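Local coordinates for putative metal binding protein (Coccidioides immitis, PDB 3CVG) that probably binds a small ligand or metal ion between two lobes, in the manner of periplasmic binding proteins, and carries a bound calcium ion in the crystal, at residues Q21-N26 with R244-E249; G78-P83 with H238-A243; S99-R104 with P232-A237; G263-I268 with S280-R285. All blocks are in the same frame, centred on the assembly; numbering follows the deposited sequence.

Contact 1: Q21-N26 with R244-E249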
loop_
_atom_site.group_PDB
_atom_site.type_symbol
_atom_site.label_atom_id
_atom_site.label_comp_id
_atom_site.label_asym_id
_atom_site.label_seq_id
_atom_site.Cartn_x
_atom_site.Cartn_y
_atom_site.Cartn_z
ATOM N N GLN A 21 21.331 14.288 2.622
ATOM C CA GLN A 21 21.643 14.100 1.212
ATOM C C GLN A 21 20.723 13.120 0.488
ATOM O O GLN A 21 21.094 12.566 -0.548
ATOM C CB GLN A 21 23.094 13.640 1.054
ATOM C CG GLN A 21 24.117 14.638 1.551
ATOM C CD GLN A 21 25.537 14.211 1.233
ATOM O OE1 GLN A 21 25.969 13.120 1.611
ATOM N NE2 GLN A 21 26.273 15.071 0.536
ATOM N N LEU A 22 19.529 12.908 1.035
ATOM C CA LEU A 22 18.553 12.004 0.431
ATOM C C LEU A 22 17.185 12.176 1.079
ATOM O O LEU A 22 16.994 11.854 2.253
ATOM C CB LEU A 22 19.011 10.542 0.561
ATOM C CG LEU A 22 18.075 9.471 -0.030
ATOM C CD1 LEU A 22 17.814 9.768 -1.496
ATOM C CD2 LEU A 22 18.692 8.090 0.129
ATOM N N ARG A 23 16.237 12.691 0.298
ATOM C CA ARG A 23 14.874 12.914 0.768
ATOM C C ARG A 23 13.935 11.971 0.020
ATOM O O ARG A 23 13.901 11.964 -1.214
ATOM C CB ARG A 23 14.473 14.365 0.514
ATOM C CG ARG A 23 15.362 15.387 1.212
ATOM C CD ARG A 23 15.180 16.753 0.583
ATOM N NE ARG A 23 15.607 16.737 -0.813
ATOM C CZ ARG A 23 15.245 17.638 -1.720
ATOM N NH1 ARG A 23 14.442 18.638 -1.384
ATOM N NH2 ARG A 23 15.680 17.531 -2.970
ATOM N N ILE A 24 13.172 11.184 0.774
ATOM C CA ILE A 24 12.251 10.214 0.190
ATOM C C ILE A 24 10.799 10.485 0.565
ATOM O O ILE A 24 10.470 10.639 1.741
ATOM C CB ILE A 24 12.581 8.778 0.662
ATOM C CG1 ILE A 24 14.075 8.495 0.508
ATOM C CG2 ILE A 24 11.786 7.770 -0.150
ATOM C CD1 ILE A 24 14.518 7.200 1.169
ATOM N N GLY A 25 9.934 10.539 -0.443
ATOM C CA GLY A 25 8.523 10.756 -0.198
ATOM C C GLY A 25 7.811 9.422 -0.315
ATOM O O GLY A 25 7.967 8.713 -1.310
ATOM N N ASN A 26 7.039 9.060 0.700
ATOM C CA ASN A 26 6.325 7.792 0.677
ATOM C C ASN A 26 5.241 7.777 1.734
ATOM O O ASN A 26 5.192 8.648 2.601
ATOM C CB ASN A 26 7.294 6.630 0.926
ATOM C CG ASN A 26 6.588 5.282 0.986
ATOM O OD1 ASN A 26 5.918 4.872 0.033
ATOM N ND2 ASN A 26 6.731 4.590 2.109
ATOM N N ARG A 244 14.490 16.717 -11.622
ATOM C CA ARG A 244 15.063 17.971 -11.137
ATOM C C ARG A 244 15.632 17.773 -9.740
ATOM O O ARG A 244 16.045 18.730 -9.089
ATOM C CB ARG A 244 13.978 19.053 -11.079
ATOM C CG ARG A 244 13.099 19.144 -12.321
ATOM C CD ARG A 244 13.896 19.552 -13.542
ATOM N NE ARG A 244 14.538 20.853 -13.361
ATOM C CZ ARG A 244 15.298 21.447 -14.276
ATOM N NH1 ARG A 244 15.512 20.859 -15.444
ATOM N NH2 ARG A 244 15.843 22.628 -14.019
ATOM N N ALA A 245 15.647 16.524 -9.291
ATOM C CA ALA A 245 16.129 16.175 -7.963
ATOM C C ALA A 245 17.485 16.740 -7.562
ATOM O O ALA A 245 18.441 16.750 -8.344
ATOM C CB ALA A 245 16.147 14.658 -7.804
ATOM N N LYS A 246 17.544 17.212 -6.323
ATOM C CA LYS A 246 18.764 17.743 -5.735
ATOM C C LYS A 246 19.444 16.458 -5.266
ATOM O O LYS A 246 18.776 15.438 -5.119
ATOM C CB LYS A 246 18.398 18.645 -4.552
ATOM C CG LYS A 246 19.555 19.194 -3.746
ATOM C CD LYS A 246 19.016 19.961 -2.542
ATOM C CE LYS A 246 20.121 20.339 -1.568
ATOM N NZ LYS A 246 19.571 20.959 -0.324
ATOM N N ASN A 247 20.751 16.480 -5.044
ATOM C CA ASN A 247 21.439 15.263 -4.614
ATOM C C ASN A 247 21.180 14.181 -5.661
ATOM O O ASN A 247 20.937 13.022 -5.320
ATOM C CB ASN A 247 20.899 14.774 -3.266
ATOM C CG ASN A 247 20.860 15.863 -2.218
ATOM O OD1 ASN A 247 21.863 16.526 -1.952
ATOM N ND2 ASN A 247 19.695 16.045 -1.601
ATOM N N ALA A 248 21.228 14.570 -6.931
ATOM C CA ALA A 248 20.972 13.656 -8.041
ATOM C C ALA A 248 21.763 12.348 -8.014
ATOM O O ALA A 248 21.176 11.266 -8.087
ATOM C CB ALA A 248 21.210 14.378 -9.370
ATOM N N GLU A 249 23.086 12.444 -7.914
ATOM C CA GLU A 249 23.933 11.255 -7.906
ATOM C C GLU A 249 23.600 10.251 -6.804
ATOM O O GLU A 249 23.756 9.043 -6.993
ATOM C CB GLU A 249 25.412 11.645 -7.807
ATOM C CG GLU A 249 26.203 11.419 -9.098
ATOM C CD GLU A 249 26.345 12.675 -9.940
ATOM O OE1 GLU A 249 25.307 13.245 -10.350
ATOM O OE2 GLU A 249 27.500 13.093 -10.191
#
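Lys246 lies over one face of the Arg23 guanidinium with its CD, while its backbone N comes to the edge of the group, in plane. The closest touch is Arg23 NH2 to Lys246 CB at 3.3 Å, and the two side chains cross at about a right angle. Arg23 reaches this position through a bend at chi3 (-63°), which swings the guanidinium off the strand toward the loop. The Asn247 amide approaches the same group obliquely, its ND2 4.2 Å from Arg23 NE. Asn247 itself turns toward the strand: its CB lies 3.5 Å from Gln21 O, and chi1 (-50°), with CG anti to the carbonyl carbon, brings ND2 to 3.7 Å from Gln21 C. Gln21 O is buried by this approach and has no partner in the model. The guanidinium of Arg23 and ND2 of Asn247 find their partners just before strand 77-80. Arg23 NH2 forms a salt bridge with Asp76 OD1, Arg23 NH1 bonds to Gly73 O, and Asn247 ND2 gives a weak hydrogen bond to Asp76 OD2. Asn247 sits at the N-cap position of helix 248-259, although its side chain makes no capping bond. The contact thus joins the start of strand 20-26 to the loop leading into that helix, at the protein surface. Across the two segments the chemistry is van der Waals contact alone, and Lys246 NZ stays 5.7 Å from Arg23 NH1; the shared carboxylate of Asp76 probably offsets this gathering of positive charge and holds the guanidinium against the lysine chain.

Contact 2: G78-P83 with H238-A243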
loop_
_atom_site.group_PDB
_atom_site.type_symbol
_atom_site.label_atom_id
_atom_site.label_comp_id
_atom_site.label_asym_id
_atom_site.label_seq_id
_atom_site.Cartn_x
_atom_site.Cartn_y
_atom_site.Cartn_z
ATOM N N GLY A 78 10.839 8.835 -4.615
ATOM C CA GLY A 78 9.533 8.545 -4.068
ATOM C C GLY A 78 9.150 7.109 -4.328
ATOM O O GLY A 78 9.323 6.598 -5.435
ATOM N N ILE A 79 8.654 6.443 -3.296
ATOM C CA ILE A 79 8.210 5.072 -3.453
ATOM C C ILE A 79 6.712 5.229 -3.652
ATOM O O ILE A 79 5.993 5.710 -2.771
ATOM C CB ILE A 79 8.513 4.222 -2.212
ATOM C CG1 ILE A 79 10.025 4.177 -1.980
ATOM C CG2 ILE A 79 7.973 2.805 -2.408
ATOM C CD1 ILE A 79 10.447 3.320 -0.806
ATOM N N THR A 80 6.250 4.842 -4.831
ATOM C CA THR A 80 4.850 4.982 -5.174
ATOM C C THR A 80 4.132 3.653 -5.381
ATOM O O THR A 80 4.765 2.599 -5.497
ATOM C CB THR A 80 4.726 5.858 -6.428
ATOM O OG1 THR A 80 5.551 5.320 -7.471
ATOM C CG2 THR A 80 5.203 7.267 -6.124
ATOM N N TYR A 81 2.804 3.719 -5.432
ATOM C CA TYR A 81 1.974 2.537 -5.596
ATOM C C TYR A 81 0.992 2.645 -6.760
ATOM O O TYR A 81 -0.147 2.183 -6.656
ATOM C CB TYR A 81 1.196 2.291 -4.309
ATOM C CG TYR A 81 2.061 2.266 -3.068
ATOM C CD1 TYR A 81 2.573 1.072 -2.575
ATOM C CD2 TYR A 81 2.354 3.446 -2.375
ATOM C CE1 TYR A 81 3.350 1.045 -1.418
ATOM C CE2 TYR A 81 3.131 3.430 -1.220
ATOM C CZ TYR A 81 3.620 2.228 -0.747
ATOM O OH TYR A 81 4.358 2.205 0.409
ATOM N N SER A 82 1.417 3.254 -7.862
ATOM C CA SER A 82 0.537 3.381 -9.020
ATOM C C SER A 82 1.320 3.378 -10.335
ATOM O O SER A 82 1.816 4.415 -10.773
ATOM C CB SER A 82 -0.292 4.668 -8.920
ATOM O OG SER A 82 -1.115 4.834 -10.067
ATOM N N PRO A 83 1.453 2.203 -10.973
ATOM C CA PRO A 83 2.185 2.102 -12.242
ATOM C C PRO A 83 1.766 3.138 -13.294
ATOM O O PRO A 83 2.614 3.685 -14.008
ATOM C CB PRO A 83 1.895 0.670 -12.684
ATOM C CG PRO A 83 1.878 -0.067 -11.383
ATOM C CD PRO A 83 1.065 0.864 -10.482
ATOM N N HIS A 238 7.074 1.032 -6.453
ATOM C CA HIS A 238 8.166 1.420 -7.336
ATOM C C HIS A 238 8.836 2.684 -6.806
ATOM O O HIS A 238 8.205 3.493 -6.113
ATOM C CB HIS A 238 7.662 1.710 -8.759
ATOM C CG HIS A 238 7.374 0.490 -9.571
ATOM N ND1 HIS A 238 6.236 -0.272 -9.397
ATOM C CD2 HIS A 238 8.070 -0.098 -10.574
ATOM C CE1 HIS A 238 6.246 -1.275 -10.261
ATOM N NE2 HIS A 238 7.349 -1.191 -10.983
ATOM N N LEU A 239 10.118 2.851 -7.130
ATOM C CA LEU A 239 10.853 4.039 -6.720
ATOM C C LEU A 239 10.957 4.964 -7.925
ATOM O O LEU A 239 11.176 4.507 -9.049
ATOM C CB LEU A 239 12.265 3.689 -6.251
ATOM C CG LEU A 239 13.092 4.911 -5.834
ATOM C CD1 LEU A 239 12.611 5.399 -4.482
ATOM C CD2 LEU A 239 14.565 4.554 -5.756
ATOM N N LEU A 240 10.788 6.260 -7.691
ATOM C CA LEU A 240 10.886 7.242 -8.761
ATOM C C LEU A 240 12.044 8.180 -8.468
ATOM O O LEU A 240 12.167 8.690 -7.356
ATOM C CB LEU A 240 9.594 8.056 -8.877
ATOM C CG LEU A 240 8.325 7.336 -9.350
ATOM C CD1 LEU A 240 7.141 8.300 -9.310
ATOM C CD2 LEU A 240 8.532 6.802 -10.762
ATOM N N VAL A 241 12.904 8.380 -9.457
ATOM C CA VAL A 241 14.036 9.283 -9.311
ATOM C C VAL A 241 13.637 10.605 -9.951
ATOM O O VAL A 241 13.342 10.663 -11.146
ATOM C CB VAL A 241 15.297 8.725 -10.008
ATOM C CG1 VAL A 241 16.395 9.780 -10.039
ATOM C CG2 VAL A 241 15.782 7.483 -9.268
ATOM N N GLY A 242 13.612 11.658 -9.142
ATOM C CA GLY A 242 13.234 12.966 -9.639
ATOM C C GLY A 242 14.178 13.490 -10.703
ATOM O O GLY A 242 15.395 13.364 -10.575
ATOM N N ALA A 243 13.618 14.077 -11.758
ATOM C CA ALA A 243 14.421 14.622 -12.847
ATOM C C ALA A 243 15.162 15.885 -12.411
ATOM O O ALA A 243 16.319 16.097 -12.785
ATOM C CB ALA A 243 13.537 14.929 -14.050
#
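Thr80 and His238 form an antiparallel hydrogen-bonded pair: Thr80 N donates to His238 O at 2.7 Å, nearly along the C=O axis, and His238 N returns a bond to Thr80 O at 2.9 Å. Two positions along the pair, Gly78 and Leu240 repeat the pattern. Leu240 N meets Gly78 O at 2.7 Å, and Gly78 N reaches Leu240 O at 3.0 Å. Between them Ile79 and Leu239 are a non-hydrogen-bonded pair, where the CA-H groups take part: Ile79 CA lies 3.1 Å from His238 O, and Leu239 CA makes a like contact with Gly78 O. On the face carrying Ile79 and Leu239, Ile79 CG1 packs on Leu239 CD1 at 3.8 Å; helix 248-259 covers Leu239 through Phe254, Ala255 and Leu258. The other face holds Thr80, His238 and Leu240. There Leu240 CD1 touches both branches of Thr80, 3.8 Å from OG1 and 3.9 Å from CG2, the two chains crossing at about a right angle. Thr80 OG1, placed between the backbone N and the carbonyl carbon (chi1 54°), is hydrogen-bonded to Glu86 OE2, while Leu240 packs on Ile67 and Leu70 of helix 63-71. With helices on both faces, this antiparallel pair, in which a late strand returns beside the early parallel strands 20-26 and 77-80, fits the alpha/beta core of a periplasmic binding protein lobe.

Contact 3: S99-R104 with P232-A237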
loop_
_atom_site.group_PDB
_atom_site.type_symbol
_atom_site.label_atom_id
_atom_site.label_comp_id
_atom_site.label_asym_id
_atom_site.label_seq_id
_atom_site.Cartn_x
_atom_site.Cartn_y
_atom_site.Cartn_z
ATOM N N SER A 99 11.362 3.574 -13.982
ATOM C CA SER A 99 11.000 3.481 -12.573
ATOM C C SER A 99 11.721 2.231 -12.090
ATOM O O SER A 99 12.203 1.445 -12.911
ATOM C CB SER A 99 9.492 3.296 -12.406
ATOM O OG SER A 99 9.075 2.031 -12.880
ATOM N N TYR A 100 11.792 2.044 -10.776
ATOM C CA TYR A 100 12.470 0.882 -10.203
ATOM C C TYR A 100 11.514 0.069 -9.330
ATOM O O TYR A 100 10.965 0.592 -8.360
ATOM C CB TYR A 100 13.661 1.342 -9.358
ATOM C CG TYR A 100 14.676 2.164 -10.122
ATOM C CD1 TYR A 100 15.657 1.551 -10.901
ATOM C CD2 TYR A 100 14.638 3.555 -10.087
ATOM C CE1 TYR A 100 16.576 2.306 -11.629
ATOM C CE2 TYR A 100 15.549 4.320 -10.812
ATOM C CZ TYR A 100 16.515 3.688 -11.578
ATOM O OH TYR A 100 17.413 4.435 -12.302
ATOM N N TYR A 101 11.314 -1.200 -9.678
ATOM C CA TYR A 101 10.432 -2.070 -8.903
ATOM C C TYR A 101 11.144 -2.307 -7.575
ATOM O O TYR A 101 12.214 -2.910 -7.549
ATOM C CB TYR A 101 10.224 -3.408 -9.626
ATOM C CG TYR A 101 8.879 -4.070 -9.371
ATOM C CD1 TYR A 101 8.277 -4.032 -8.105
ATOM C CD2 TYR A 101 8.219 -4.763 -10.388
ATOM C CE1 TYR A 101 7.044 -4.664 -7.869
ATOM C CE2 TYR A 101 6.997 -5.398 -10.160
ATOM C CZ TYR A 101 6.415 -5.346 -8.898
ATOM O OH TYR A 101 5.195 -5.960 -8.678
ATOM N N ALA A 102 10.550 -1.840 -6.479
ATOM C CA ALA A 102 11.157 -1.963 -5.148
ATOM C C ALA A 102 10.728 -3.182 -4.332
ATOM O O ALA A 102 11.569 -3.932 -3.831
ATOM C CB ALA A 102 10.883 -0.694 -4.346
ATOM N N PHE A 103 9.423 -3.359 -4.165
ATOM C CA PHE A 103 8.915 -4.492 -3.411
ATOM C C PHE A 103 7.439 -4.723 -3.704
ATOM O O PHE A 103 6.808 -3.937 -4.413
ATOM C CB PHE A 103 9.161 -4.293 -1.904
ATOM C CG PHE A 103 8.469 -3.095 -1.313
ATOM C CD1 PHE A 103 7.148 -3.178 -0.874
ATOM C CD2 PHE A 103 9.142 -1.883 -1.180
ATOM C CE1 PHE A 103 6.514 -2.077 -0.313
ATOM C CE2 PHE A 103 8.514 -0.771 -0.618
ATOM C CZ PHE A 103 7.197 -0.872 -0.185
ATOM N N ARG A 104 6.903 -5.817 -3.173
ATOM C CA ARG A 104 5.504 -6.159 -3.392
ATOM C C ARG A 104 4.725 -6.262 -2.081
ATOM O O ARG A 104 5.049 -7.068 -1.202
ATOM C CB ARG A 104 5.406 -7.475 -4.182
ATOM C CG ARG A 104 5.810 -7.342 -5.669
ATOM C CD ARG A 104 5.901 -8.696 -6.406
ATOM N NE ARG A 104 7.057 -9.489 -5.974
ATOM C CZ ARG A 104 7.421 -10.656 -6.507
ATOM N NH1 ARG A 104 6.727 -11.192 -7.505
ATOM N NH2 ARG A 104 8.485 -11.297 -6.037
ATOM N N PRO A 232 -5.445 -8.683 -8.764
ATOM C CA PRO A 232 -5.914 -7.338 -8.406
ATOM C C PRO A 232 -5.459 -6.891 -7.018
ATOM O O PRO A 232 -5.218 -5.706 -6.797
ATOM C CB PRO A 232 -7.434 -7.467 -8.502
ATOM C CG PRO A 232 -7.626 -8.541 -9.530
ATOM C CD PRO A 232 -6.582 -9.550 -9.121
ATOM N N LEU A 233 -5.322 -7.838 -6.093
ATOM C CA LEU A 233 -4.911 -7.508 -4.738
ATOM C C LEU A 233 -3.402 -7.358 -4.530
ATOM O O LEU A 233 -2.941 -7.234 -3.399
ATOM C CB LEU A 233 -5.495 -8.523 -3.743
ATOM C CG LEU A 233 -7.027 -8.624 -3.640
ATOM C CD1 LEU A 233 -7.410 -9.443 -2.396
ATOM C CD2 LEU A 233 -7.640 -7.227 -3.542
ATOM N N LEU A 234 -2.630 -7.368 -5.615
ATOM C CA LEU A 234 -1.185 -7.184 -5.493
ATOM C C LEU A 234 -0.949 -5.678 -5.398
ATOM O O LEU A 234 -1.571 -4.912 -6.133
ATOM C CB LEU A 234 -0.454 -7.739 -6.726
ATOM C CG LEU A 234 1.048 -7.410 -6.801
ATOM C CD1 LEU A 234 1.787 -8.115 -5.676
ATOM C CD2 LEU A 234 1.611 -7.838 -8.161
ATOM N N ASN A 235 -0.066 -5.250 -4.501
ATOM C CA ASN A 235 0.207 -3.823 -4.344
ATOM C C ASN A 235 1.684 -3.533 -4.582
ATOM O O ASN A 235 2.471 -3.409 -3.649
ATOM C CB ASN A 235 -0.209 -3.349 -2.946
ATOM C CG ASN A 235 -0.060 -1.846 -2.766
ATOM O OD1 ASN A 235 -0.251 -1.079 -3.705
ATOM N ND2 ASN A 235 0.259 -1.419 -1.547
ATOM N N PRO A 236 2.075 -3.416 -5.855
ATOM C CA PRO A 236 3.470 -3.142 -6.209
ATOM C C PRO A 236 3.948 -1.749 -5.830
ATOM O O PRO A 236 3.213 -0.765 -5.947
ATOM C CB PRO A 236 3.491 -3.378 -7.719
ATOM C CG PRO A 236 2.117 -2.937 -8.136
ATOM C CD PRO A 236 1.239 -3.552 -7.059
ATOM N N ALA A 237 5.195 -1.680 -5.379
ATOM C CA ALA A 237 5.812 -0.424 -4.985
ATOM C C ALA A 237 7.006 -0.172 -5.889
ATOM O O ALA A 237 7.834 -1.062 -6.089
ATOM C CB ALA A 237 6.265 -0.494 -3.526
#
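Leu234 opens the contact at the start of strand 234-241, which pairs antiparallel with strand 100-111 around a classic beta bulge, consistent with the periplasmic binding protein fold of this family. With CG anti to the backbone N (chi1 171°), the Leu234 side chain reaches across to strand 100-111, where CD1 packs 4.0 Å from Arg104 CB and CD2 lies 4.1 Å from Tyr101 OH. The Arg104 guanidinium leads away from this pair, bonding through NH2 to Pro281 O. Asn235 contributes little across the contact; its ND2 instead bonds to Asp105 OD2. Pro236 forms a non-hydrogen-bonded pair with Arg104 and offers CB to the phenol of Tyr101, 3.2 Å from OH and 3.7 Å from CZ. The Tyr101 ring is met obliquely by this carbon, and it also stacks with the ring of His238. Ala237 is the residue that faces both members of the bulge. Ala237 N bonds to Phe103 O at 2.9 Å, whereas Ala237 O receives two N-H groups: Ala102 N at 2.9 Å and, more weakly, Phe103 N at 3.4 Å. The extra residue thus leaves a single carbonyl gripped twice. Phe103 CG lies between its backbone N and carbonyl carbon (chi1 62°), which lays the ring against the alanine methyl in a CH-pi contact. Ala237 CB stands over the ring centre, 3.5 Å from the Phe103 centroid and 13° off the normal.

Contact 4: G263-I268 with S280-R285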
loop_
_atom_site.group_PDB
_atom_site.type_symbol
_atom_site.label_atom_id
_atom_site.label_comp_id
_atom_site.label_asym_id
_atom_site.label_seq_id
_atom_site.Cartn_x
_atom_site.Cartn_y
_atom_site.Cartn_z
ATOM N N GLY A 263 21.772 -5.211 -1.543
ATOM C CA GLY A 263 21.331 -4.166 -0.639
ATOM C C GLY A 263 19.850 -4.159 -0.315
ATOM O O GLY A 263 19.382 -4.929 0.519
ATOM N N GLY A 264 19.118 -3.278 -0.991
ATOM C CA GLY A 264 17.689 -3.141 -0.768
ATOM C C GLY A 264 16.878 -4.417 -0.657
ATOM O O GLY A 264 16.124 -4.587 0.297
ATOM N N GLN A 265 17.021 -5.312 -1.630
ATOM C CA GLN A 265 16.266 -6.561 -1.632
ATOM C C GLN A 265 16.551 -7.457 -0.436
ATOM O O GLN A 265 15.663 -8.165 0.039
ATOM C CB GLN A 265 16.520 -7.324 -2.932
ATOM C CG GLN A 265 16.089 -6.536 -4.159
ATOM C CD GLN A 265 14.622 -6.131 -4.099
ATOM O OE1 GLN A 265 13.730 -6.961 -4.285
ATOM N NE2 GLN A 265 14.369 -4.854 -3.824
ATOM N N LYS A 266 17.785 -7.429 0.058
ATOM C CA LYS A 266 18.140 -8.245 1.213
ATOM C C LYS A 266 17.452 -7.707 2.470
ATOM O O LYS A 266 16.967 -8.481 3.294
ATOM C CB LYS A 266 19.656 -8.254 1.415
ATOM C CG LYS A 266 20.118 -9.080 2.606
ATOM C CD LYS A 266 21.639 -9.200 2.652
ATOM C CE LYS A 266 22.074 -10.114 3.790
ATOM N NZ LYS A 266 23.529 -10.439 3.719
ATOM N N VAL A 267 17.412 -6.380 2.603
ATOM C CA VAL A 267 16.784 -5.732 3.754
ATOM C C VAL A 267 15.273 -5.941 3.752
ATOM O O VAL A 267 14.661 -6.098 4.808
ATOM C CB VAL A 267 17.067 -4.213 3.769
ATOM C CG1 VAL A 267 16.335 -3.557 4.934
ATOM C CG2 VAL A 267 18.564 -3.967 3.879
ATOM N N ILE A 268 14.676 -5.937 2.564
ATOM C CA ILE A 268 13.235 -6.142 2.434
ATOM C C ILE A 268 12.880 -7.585 2.762
ATOM O O ILE A 268 11.932 -7.853 3.502
ATOM C CB ILE A 268 12.755 -5.839 1.001
ATOM C CG1 ILE A 268 12.885 -4.345 0.719
ATOM C CG2 ILE A 268 11.317 -6.307 0.818
ATOM C CD1 ILE A 268 12.678 -3.978 -0.728
ATOM N N SER A 280 7.098 -8.757 0.017
ATOM C CA SER A 280 7.801 -9.709 -0.828
ATOM C C SER A 280 8.824 -8.924 -1.636
ATOM O O SER A 280 8.606 -7.757 -1.974
ATOM C CB SER A 280 6.843 -10.423 -1.784
ATOM O OG SER A 280 5.994 -11.318 -1.093
ATOM N N PRO A 281 9.972 -9.544 -1.935
ATOM C CA PRO A 281 11.003 -8.858 -2.715
ATOM C C PRO A 281 10.457 -8.570 -4.111
ATOM O O PRO A 281 9.481 -9.187 -4.541
ATOM C CB PRO A 281 12.145 -9.877 -2.743
ATOM C CG PRO A 281 11.961 -10.613 -1.442
ATOM C CD PRO A 281 10.476 -10.821 -1.398
ATOM N N ALA A 282 11.074 -7.631 -4.812
ATOM C CA ALA A 282 10.641 -7.313 -6.170
ATOM C C ALA A 282 10.829 -8.567 -7.016
ATOM O O ALA A 282 11.633 -9.428 -6.674
ATOM C CB ALA A 282 11.473 -6.176 -6.733
ATOM N N PRO A 283 10.087 -8.693 -8.128
ATOM C CA PRO A 283 10.220 -9.875 -8.987
ATOM C C PRO A 283 11.637 -10.016 -9.559
ATOM O O PRO A 283 12.345 -9.028 -9.722
ATOM C CB PRO A 283 9.184 -9.625 -10.089
ATOM C CG PRO A 283 8.170 -8.722 -9.426
ATOM C CD PRO A 283 9.040 -7.787 -8.634
ATOM N N TYR A 284 12.037 -11.251 -9.852
ATOM C CA TYR A 284 13.357 -11.529 -10.421
ATOM C C TYR A 284 13.622 -10.665 -11.651
ATOM O O TYR A 284 12.763 -10.523 -12.516
ATOM C CB TYR A 284 13.458 -13.002 -10.834
ATOM C CG TYR A 284 14.754 -13.357 -11.540
ATOM C CD1 TYR A 284 15.852 -13.839 -10.827
ATOM C CD2 TYR A 284 14.885 -13.197 -12.922
ATOM C CE1 TYR A 284 17.049 -14.153 -11.473
ATOM C CE2 TYR A 284 16.071 -13.503 -13.573
ATOM C CZ TYR A 284 17.146 -13.981 -12.845
ATOM O OH TYR A 284 18.324 -14.278 -13.485
ATOM N N ARG A 285 14.822 -10.100 -11.724
ATOM C CA ARG A 285 15.218 -9.264 -12.853
ATOM C C ARG A 285 16.729 -9.395 -13.048
ATOM O O ARG A 285 17.353 -10.143 -12.265
ATOM C CB ARG A 285 14.842 -7.802 -12.589
ATOM C CG ARG A 285 15.104 -6.850 -13.753
ATOM C CD ARG A 285 14.623 -5.440 -13.409
ATOM N NE ARG A 285 14.988 -4.443 -14.415
ATOM C CZ ARG A 285 14.534 -4.422 -15.666
ATOM N NH1 ARG A 285 13.688 -5.350 -16.089
ATOM N NH2 ARG A 285 14.921 -3.462 -16.496
HETATM O O HOH W 1 14.476 -9.117 -5.549
#
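Gln265 puts CG anti to its carbonyl carbon (chi1 -61°) and then bends at chi2 (-57°), carrying its amide off the helix toward Pro281 and Ala282. The bend brings OE1 to the backbone of the final loop: Ala282 N donates to Gln265 OE1 at 2.8 Å, in the plane of the amide carbonyl. A water donates to Gln265 OE1 at 2.6 Å and to Ala282 O at 3.1 Å, so one side-chain oxygen holds the N-H directly and the carbonyl of the same residue through the water. Ala282 CB and Pro281 CB flank it, at 3.4 Å and 3.7 Å from Gln265 OE1. The contact joins the short helix 264-269 to the end of strand 276-281, which pairs antiparallel with strand 100-111, and to the loop after it. At the other end of the same amide, Gln265 NE2 bonds to Ala102 O of strand 100-111 and to Leu258 O of helix 248-259, which fixes the rotation of the group. One turn on, Ile268 points toward the strand, its CG2 4.2 Å from Ser280 O, and its side chain also touches Phe103.

In the fold
Contacts 1, 2 and 3 are nested along the chain, with 3 inside 2 and 2 inside 1, whereas contact 4 follows them in series. Strand 234-241 serves both contact 2 and contact 3, whose centres lie about 10 Å apart; Leu239 N probably bonds to Tyr100 O at 2.7 Å between them. Contact 1 joins contact 2 through neighbouring strands, Gly25 O to Ile79 N at 3.1 Å. Contact 4 touches contact 3, where Arg104 N meets Ser280 O at 2.8 Å. The bound calcium ion lies about 6 Å from the Asn235 side chain of contact 3 and about 12 Å from that of Thr80 in contact 2.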